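Long-range contacts in acetyl-CoA acetyltransferase A (Ascaris suum, PDB 6BJA), which probably catalyses the reversible, coenzyme A-dependent thiolysis of 3-ketoacyl-CoA such as acetoacetyl-CoA, releasing acetyl-CoA, as a thiolase-family acetyltransferase: residues A[162-167]-A[239-244]; A[231-236]-A[249-254]. One frame throughout, in Å; residues are numbered along the deposited sequence.

Contacts 1 and 2 have their centres 13 Å apart on the same side of the chain's centre, 22 to 23 Å from it, and all four segments fall within the N-terminal domain of the thiolase family. Along the chain the order is 162-167, 231-236, 239-244, 249-254, so the two contacts interlock. Three of these segments belong to the long connection between strand 218-219 and strand 257-267; the first is the start of helix 162-172. Both contacts border the bound coenzyme A: contact 2 holds its adenine, ribose and 3'-phosphate and reaches the pantetheine arm through Ser254, while contact 1 brings Met162 and Phe240 to the same ligand.

Contact 1: A[162-167]-A[239-244]; sequences MGLCAE and AFLKDG
Phe240 lays its ring flat against the first turn of helix 162-172, with Gly163 beneath it. The CA of Gly163 stands 3.7 Å from the ring centroid and only 10° off the ring normal, a CH-pi contact over the centre of the face. Gly163 C is 3.6 Å from Phe240 CG, so the ring rests on bare backbone. The opposite face carries Ala239 CB, offset toward the rim. Phe240 CG lies anti to the carbonyl carbon (chi1 -59°), which swings the ring toward the helix.

Beyond the ring the contacts are fewer and fall to single branches, and the looser, solvent side is where Leu164 and Leu241 are partly exposed. Leu164 sends CD1 to within 3.5 Å of Phe240 O and 3.8 Å of Leu241 CB, its side chain crossing that of Leu241 at about a right angle. Glu167 slants across Leu241, its CG 4.0 Å from Leu241 CB. Its chain bends at chi2 (-77°), and the carboxylate is gripped by Thr247 OG1 and Ile248 N. A water bridges the segments: it donates to Glu167 OE2 (2.6 Å) and accepts from Phe240 N (3.0 Å). Farther along, residues 242-244 are exposed and leave the helix behind. This aromatic-on-glycine packing fastens the loop to a helix start at the coenzyme A pocket of the thiolase fold, where Met162 and Phe240 both touch the ligand.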
loop_
_atom_site.group_PDB
_atom_site.type_symbol
_atom_site.label_atom_id
_atom_site.label_comp_id
_atom_site.label_asym_id
_atom_site.label_seq_id
_atom_site.Cartn_x
_atom_site.Cartn_y
_atom_site.Cartn_z
ATOM N N MET A 162 -18.850 15.234 -8.503
ATOM C CA MET A 162 -20.164 15.844 -8.388
ATOM C C MET A 162 -20.075 17.365 -8.645
ATOM O O MET A 162 -20.991 17.933 -9.220
ATOM C CB MET A 162 -20.788 15.553 -7.024
ATOM C CG MET A 162 -21.289 14.077 -6.871
ATOM S SD MET A 162 -22.054 13.851 -5.258
ATOM C CE MET A 162 -20.710 14.090 -4.110
ATOM N N GLY A 163 -18.975 17.997 -8.260
ATOM C CA GLY A 163 -18.833 19.430 -8.505
ATOM C C GLY A 163 -18.759 19.796 -9.975
ATOM O O GLY A 163 -19.175 20.886 -10.364
ATOM N N LEU A 164 -18.221 18.918 -10.810
ATOM C CA LEU A 164 -18.243 19.151 -12.247
ATOM C C LEU A 164 -19.652 19.008 -12.779
ATOM O O LEU A 164 -20.085 19.789 -13.612
ATOM C CB LEU A 164 -17.309 18.189 -12.981
ATOM C CG LEU A 164 -17.215 18.409 -14.493
ATOM C CD1 LEU A 164 -16.845 19.856 -14.848
ATOM C CD2 LEU A 164 -16.199 17.454 -15.073
ATOM N N CYS A 165 -20.368 17.989 -12.320
ATOM C CA CYS A 165 -21.771 17.826 -12.662
ATOM C C CYS A 165 -22.581 19.072 -12.306
ATOM O O CYS A 165 -23.429 19.524 -13.061
ATOM C CB CYS A 165 -22.361 16.620 -11.940
ATOM S SG CYS A 165 -21.645 15.008 -12.459
ATOM N N ALA A 166 -22.329 19.618 -11.135
ATOM C CA ALA A 166 -23.126 20.744 -10.667
ATOM C C ALA A 166 -22.933 21.991 -11.543
ATOM O O ALA A 166 -23.799 22.872 -11.569
ATOM C CB ALA A 166 -22.797 21.037 -9.216
ATOM N N GLU A 167 -21.792 22.084 -12.220
ATOM C CA GLU A 167 -21.563 23.181 -13.160
ATOM C C GLU A 167 -22.611 23.191 -14.261
ATOM O O GLU A 167 -22.943 24.256 -14.797
ATOM C CB GLU A 167 -20.173 23.111 -13.792
ATOM C CG GLU A 167 -19.000 23.418 -12.880
ATOM C CD GLU A 167 -18.797 24.911 -12.598
ATOM O OE1 GLU A 167 -19.671 25.733 -12.972
ATOM O OE2 GLU A 167 -17.757 25.229 -11.997
ATOM N N ALA A 239 -12.518 24.782 -9.202
ATOM C CA ALA A 239 -11.907 23.525 -8.772
ATOM C C ALA A 239 -12.235 22.339 -9.661
ATOM O O ALA A 239 -11.519 21.335 -9.632
ATOM C CB ALA A 239 -12.337 23.217 -7.362
ATOM N N PHE A 240 -13.315 22.439 -10.425
ATOM C CA PHE A 240 -13.837 21.295 -11.179
ATOM C C PHE A 240 -13.843 21.491 -12.685
ATOM O O PHE A 240 -13.705 20.523 -13.447
ATOM C CB PHE A 240 -15.250 20.980 -10.699
ATOM C CG PHE A 240 -15.317 20.661 -9.245
ATOM C CD1 PHE A 240 -14.814 19.468 -8.768
ATOM C CD2 PHE A 240 -15.847 21.556 -8.348
ATOM C CE1 PHE A 240 -14.854 19.169 -7.439
ATOM C CE2 PHE A 240 -15.888 21.268 -7.007
ATOM C CZ PHE A 240 -15.392 20.051 -6.547
ATOM N N LEU A 241 -14.006 22.739 -13.122
ATOM C CA LEU A 241 -14.111 23.049 -14.535
ATOM C C LEU A 241 -13.119 24.151 -14.837
ATOM O O LEU A 241 -13.223 25.243 -14.287
ATOM C CB LEU A 241 -15.543 23.468 -14.893
ATOM C CG LEU A 241 -15.825 23.893 -16.331
ATOM C CD1 LEU A 241 -15.406 22.820 -17.327
ATOM C CD2 LEU A 241 -17.297 24.229 -16.495
ATOM N N LYS A 242 -12.146 23.866 -15.698
ATOM C CA LYS A 242 -10.999 24.757 -15.839
ATOM C C LYS A 242 -10.838 25.288 -17.256
ATOM O O LYS A 242 -9.759 25.734 -17.640
ATOM C CB LYS A 242 -9.738 24.026 -15.387
ATOM C CG LYS A 242 -9.846 23.494 -13.965
ATOM C CD LYS A 242 -8.821 22.426 -13.688
ATOM C CE LYS A 242 -8.974 21.887 -12.279
ATOM N NZ LYS A 242 -8.630 22.929 -11.286
ATOM N N ASP A 243 -11.931 25.269 -18.015
ATOM C CA ASP A 243 -11.912 25.712 -19.402
ATOM C C ASP A 243 -12.225 27.202 -19.517
ATOM O O ASP A 243 -12.420 27.718 -20.618
ATOM C CB ASP A 243 -12.905 24.892 -20.232
ATOM C CG ASP A 243 -14.363 25.227 -19.934
ATOM O OD1 ASP A 243 -14.655 25.994 -18.984
ATOM O OD2 ASP A 243 -15.227 24.693 -20.663
ATOM N N GLY A 244 -12.296 27.878 -18.373
ATOM C CA GLY A 244 -12.572 29.301 -18.326
ATOM C C GLY A 244 -14.002 29.654 -17.959
ATOM O O GLY A 244 -14.282 30.805 -17.623
HETATM O O HOH W 1 -15.426 24.453 -11.029
#

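Contact 2: A[231-236]-A[249-254]; sequences EKVPAL and TAANAS. With COA (coenzyme A), chain C.
Leu236 points toward the 249-254 segment and packs on Thr249 and Ala251, and its side chain divides between protein and coenzyme A. CB lies 4.1 Å from Thr249 CB. CG, anti to the carbonyl carbon (chi1 -60°), already approaches the ribose ring oxygen O4B of coenzyme A. There the branches part: CD1 packs on Ala251 CB at 3.5 Å and also lies near Thr249 OG1 and Ala250, while CD2 meets the ribose, 3.3 Å from O4B, and the 3'-phosphate oxygen O7A. Val233 adds a second apolar touch, with CG2 4.0 Å from Ala251 CB and close to N1A of the adenine. Ala251 CB reaches C6A of the same base.

A water bridges the segments, donating to Val233 O and accepting from Thr249 OG1 at 2.6 Å. That hydroxyl oxygen also accepts from the backbone N-H of Asn252, three residues on, an ST motif, and weakly from that of Ala251. In return Asn252 OD1 accepts a nearly straight bond from Thr249 N (168°), although the donor stands well above the carbonyl plane. These bonds fix the turn that presents Ala250 and Ala251 to the ligand.

Lys232 stretches out beyond CG until its NZ donates to O8A, O3B and O2B of coenzyme A, a grip on 3'-phosphate and ribose that probably favours its charged form. At the other end N4P of the pantetheine donates to Ser254 O at 3.1 Å. Helix 177-197 backs the contact: Arg177 donates to Val233 O and Leu236 O, and Asp181 accepts from Asn252 ND2. Both segments belong to the loop leading to strand 257-267; Asn252 bonds to Ser327, the first residue of helix 327-337, and Ser254 to Ala325 just before it.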
loop_
_atom_site.group_PDB
_atom_site.type_symbol
_atom_site.label_atom_id
_atom_site.label_comp_id
_atom_site.label_asym_id
_atom_site.label_seq_id
_atom_site.Cartn_x
_atom_site.Cartn_y
_atom_site.Cartn_z
ATOM N N GLU A 231 -11.394 37.507 1.920
ATOM C CA GLU A 231 -10.718 38.188 0.825
ATOM C C GLU A 231 -10.166 37.189 -0.197
ATOM O O GLU A 231 -9.834 37.567 -1.324
ATOM C CB GLU A 231 -9.603 39.104 1.362
ATOM C CG GLU A 231 -8.506 38.410 2.150
ATOM C CD GLU A 231 -8.820 38.250 3.637
ATOM O OE1 GLU A 231 -9.923 38.650 4.092
ATOM O OE2 GLU A 231 -7.941 37.724 4.354
ATOM N N LYS A 232 -10.111 35.914 0.179
ATOM C CA LYS A 232 -9.555 34.860 -0.664
ATOM C C LYS A 232 -10.601 34.276 -1.624
ATOM O O LYS A 232 -10.266 33.680 -2.650
ATOM C CB LYS A 232 -8.978 33.770 0.232
ATOM C CG LYS A 232 -7.942 32.891 -0.408
ATOM C CD LYS A 232 -7.167 32.133 0.659
ATOM C CE LYS A 232 -5.864 31.605 0.108
ATOM N NZ LYS A 232 -5.286 30.538 0.974
ATOM N N VAL A 233 -11.871 34.489 -1.303
ATOM C CA VAL A 233 -12.963 33.848 -2.026
ATOM C C VAL A 233 -12.992 34.224 -3.519
ATOM O O VAL A 233 -13.132 33.361 -4.365
ATOM C CB VAL A 233 -14.317 34.190 -1.360
ATOM C CG1 VAL A 233 -15.501 33.780 -2.240
ATOM C CG2 VAL A 233 -14.398 33.528 0.025
ATOM N N PRO A 234 -12.875 35.517 -3.856
ATOM C CA PRO A 234 -12.870 35.825 -5.289
ATOM C C PRO A 234 -11.558 35.493 -5.978
ATOM O O PRO A 234 -11.483 35.570 -7.206
ATOM C CB PRO A 234 -13.128 37.341 -5.316
ATOM C CG PRO A 234 -12.672 37.819 -3.998
ATOM C CD PRO A 234 -13.022 36.732 -3.039
ATOM N N ALA A 235 -10.532 35.163 -5.214
ATOM C CA ALA A 235 -9.218 34.886 -5.782
ATOM C C ALA A 235 -9.070 33.430 -6.185
ATOM O O ALA A 235 -8.181 33.081 -6.967
ATOM C CB ALA A 235 -8.135 35.257 -4.796
ATOM N N LEU A 236 -9.924 32.571 -5.632
ATOM C CA LEU A 236 -9.828 31.150 -5.910
ATOM C C LEU A 236 -10.128 30.827 -7.359
ATOM O O LEU A 236 -10.960 31.472 -7.991
ATOM C CB LEU A 236 -10.792 30.369 -5.018
ATOM C CG LEU A 236 -10.602 30.493 -3.516
ATOM C CD1 LEU A 236 -11.549 29.534 -2.839
ATOM C CD2 LEU A 236 -9.168 30.227 -3.101
ATOM N N THR A 249 -15.848 26.628 -6.632
ATOM C CA THR A 249 -14.536 26.676 -6.001
ATOM C C THR A 249 -14.572 25.978 -4.661
ATOM O O THR A 249 -15.644 25.633 -4.167
ATOM C CB THR A 249 -14.075 28.108 -5.739
ATOM O OG1 THR A 249 -14.850 28.653 -4.673
ATOM C CG2 THR A 249 -14.240 28.964 -6.977
ATOM N N ALA A 250 -13.410 25.852 -4.030
ATOM C CA ALA A 250 -13.359 25.266 -2.690
ATOM C C ALA A 250 -14.209 26.060 -1.714
ATOM O O ALA A 250 -14.752 25.483 -0.776
ATOM C CB ALA A 250 -11.926 25.175 -2.191
ATOM N N ALA A 251 -14.342 27.373 -1.923
ATOM C CA ALA A 251 -15.060 28.213 -0.985
ATOM C C ALA A 251 -16.575 28.132 -1.163
ATOM O O ALA A 251 -17.296 28.259 -0.182
ATOM C CB ALA A 251 -14.598 29.681 -1.112
ATOM N N ASN A 252 -17.073 27.909 -2.381
ATOM C CA ASN A 252 -18.530 27.903 -2.555
ATOM C C ASN A 252 -19.050 26.480 -2.729
ATOM O O ASN A 252 -20.209 26.277 -3.078
ATOM C CB ASN A 252 -18.979 28.840 -3.703
ATOM C CG ASN A 252 -18.405 28.485 -5.049
ATOM O OD1 ASN A 252 -18.300 27.325 -5.393
ATOM N ND2 ASN A 252 -18.091 29.519 -5.867
ATOM N N ALA A 253 -18.181 25.501 -2.456
ATOM C CA ALA A 253 -18.590 24.088 -2.370
ATOM C C ALA A 253 -18.515 23.665 -0.932
ATOM O O ALA A 253 -17.716 24.199 -0.195
ATOM C CB ALA A 253 -17.703 23.203 -3.189
ATOM N N SER A 254 -19.299 22.672 -0.554
ATOM C CA SER A 254 -19.146 22.114 0.779
ATOM C C SER A 254 -17.810 21.386 0.899
ATOM O O SER A 254 -17.135 21.081 -0.079
ATOM C CB SER A 254 -20.300 21.176 1.143
ATOM O OG SER A 254 -20.342 20.052 0.304
HETATM N N1A COA C . -12.714 30.799 2.211
HETATM C C2A COA C . -11.578 31.215 1.622
HETATM N N3A COA C . -10.688 30.387 1.057
HETATM C C4A COA C . -10.890 29.053 1.041
HETATM C C5A COA C . -12.108 28.514 1.652
HETATM C C6A COA C . -13.044 29.488 2.257
HETATM N N6A COA C . -14.194 29.092 2.839
HETATM N N7A COA C . -12.047 27.175 1.495
HETATM C C8A COA C . -10.891 26.890 0.840
HETATM N N9A COA C . -10.202 28.025 0.565
HETATM C C1B COA C . -8.888 28.168 -0.119
HETATM C C2B COA C . -7.794 27.608 0.775
HETATM O O2B COA C . -7.124 28.639 1.504
HETATM C C3B COA C . -6.826 26.908 -0.154
HETATM O O3B COA C . -5.593 27.640 -0.155
HETATM P P3B COA C . -4.909 28.396 -1.394
HETATM O O7A COA C . -5.951 29.264 -2.061
HETATM O O8A COA C . -3.796 29.267 -0.855
HETATM O O9A COA C . -4.364 27.387 -2.374
HETATM C C4B COA C . -7.584 26.754 -1.476
HETATM O O4B COA C . -8.822 27.462 -1.364
HETATM C C5B COA C . -7.921 25.293 -1.706
HETATM O O5B COA C . -8.816 24.930 -0.659
HETATM P P1A COA C . -8.551 23.713 0.366
HETATM O O1A COA C . -7.174 23.765 0.985
HETATM O O2A COA C . -9.605 23.701 1.452
HETATM O O3A COA C . -8.638 22.367 -0.481
HETATM P P2A COA C . -7.954 21.034 0.095
HETATM O O4A COA C . -6.448 21.189 0.118
HETATM O O5A COA C . -8.491 20.692 1.470
HETATM O O6A COA C . -8.394 19.914 -0.957
HETATM C CBP COA C . -10.257 18.462 -0.962
HETATM C CCP COA C . -9.770 19.851 -1.314
HETATM C CDP COA C . -9.426 17.480 -1.756
HETATM C CEP COA C . -10.012 18.129 0.513
HETATM C CAP COA C . -11.712 18.290 -1.434
HETATM O OAP COA C . -12.050 16.899 -1.321
HETATM C C9P COA C . -12.711 19.142 -0.677
HETATM O O9P COA C . -12.428 19.671 0.386
HETATM N N8P COA C . -13.937 19.318 -1.178
HETATM C C7P COA C . -14.419 18.773 -2.429
HETATM C C6P COA C . -15.705 19.480 -2.833
HETATM C C5P COA C . -16.836 18.493 -2.732
HETATM O O5P COA C . -17.224 17.874 -3.720
HETATM N N4P COA C . -17.339 18.318 -1.517
HETATM C C3P COA C . -18.365 17.319 -1.283
HETATM C C2P COA C . -19.777 17.854 -1.284
HETATM S S1P COA C . -20.841 16.767 -2.253
HETATM O O HOH W 2 -14.826 31.245 -4.444
#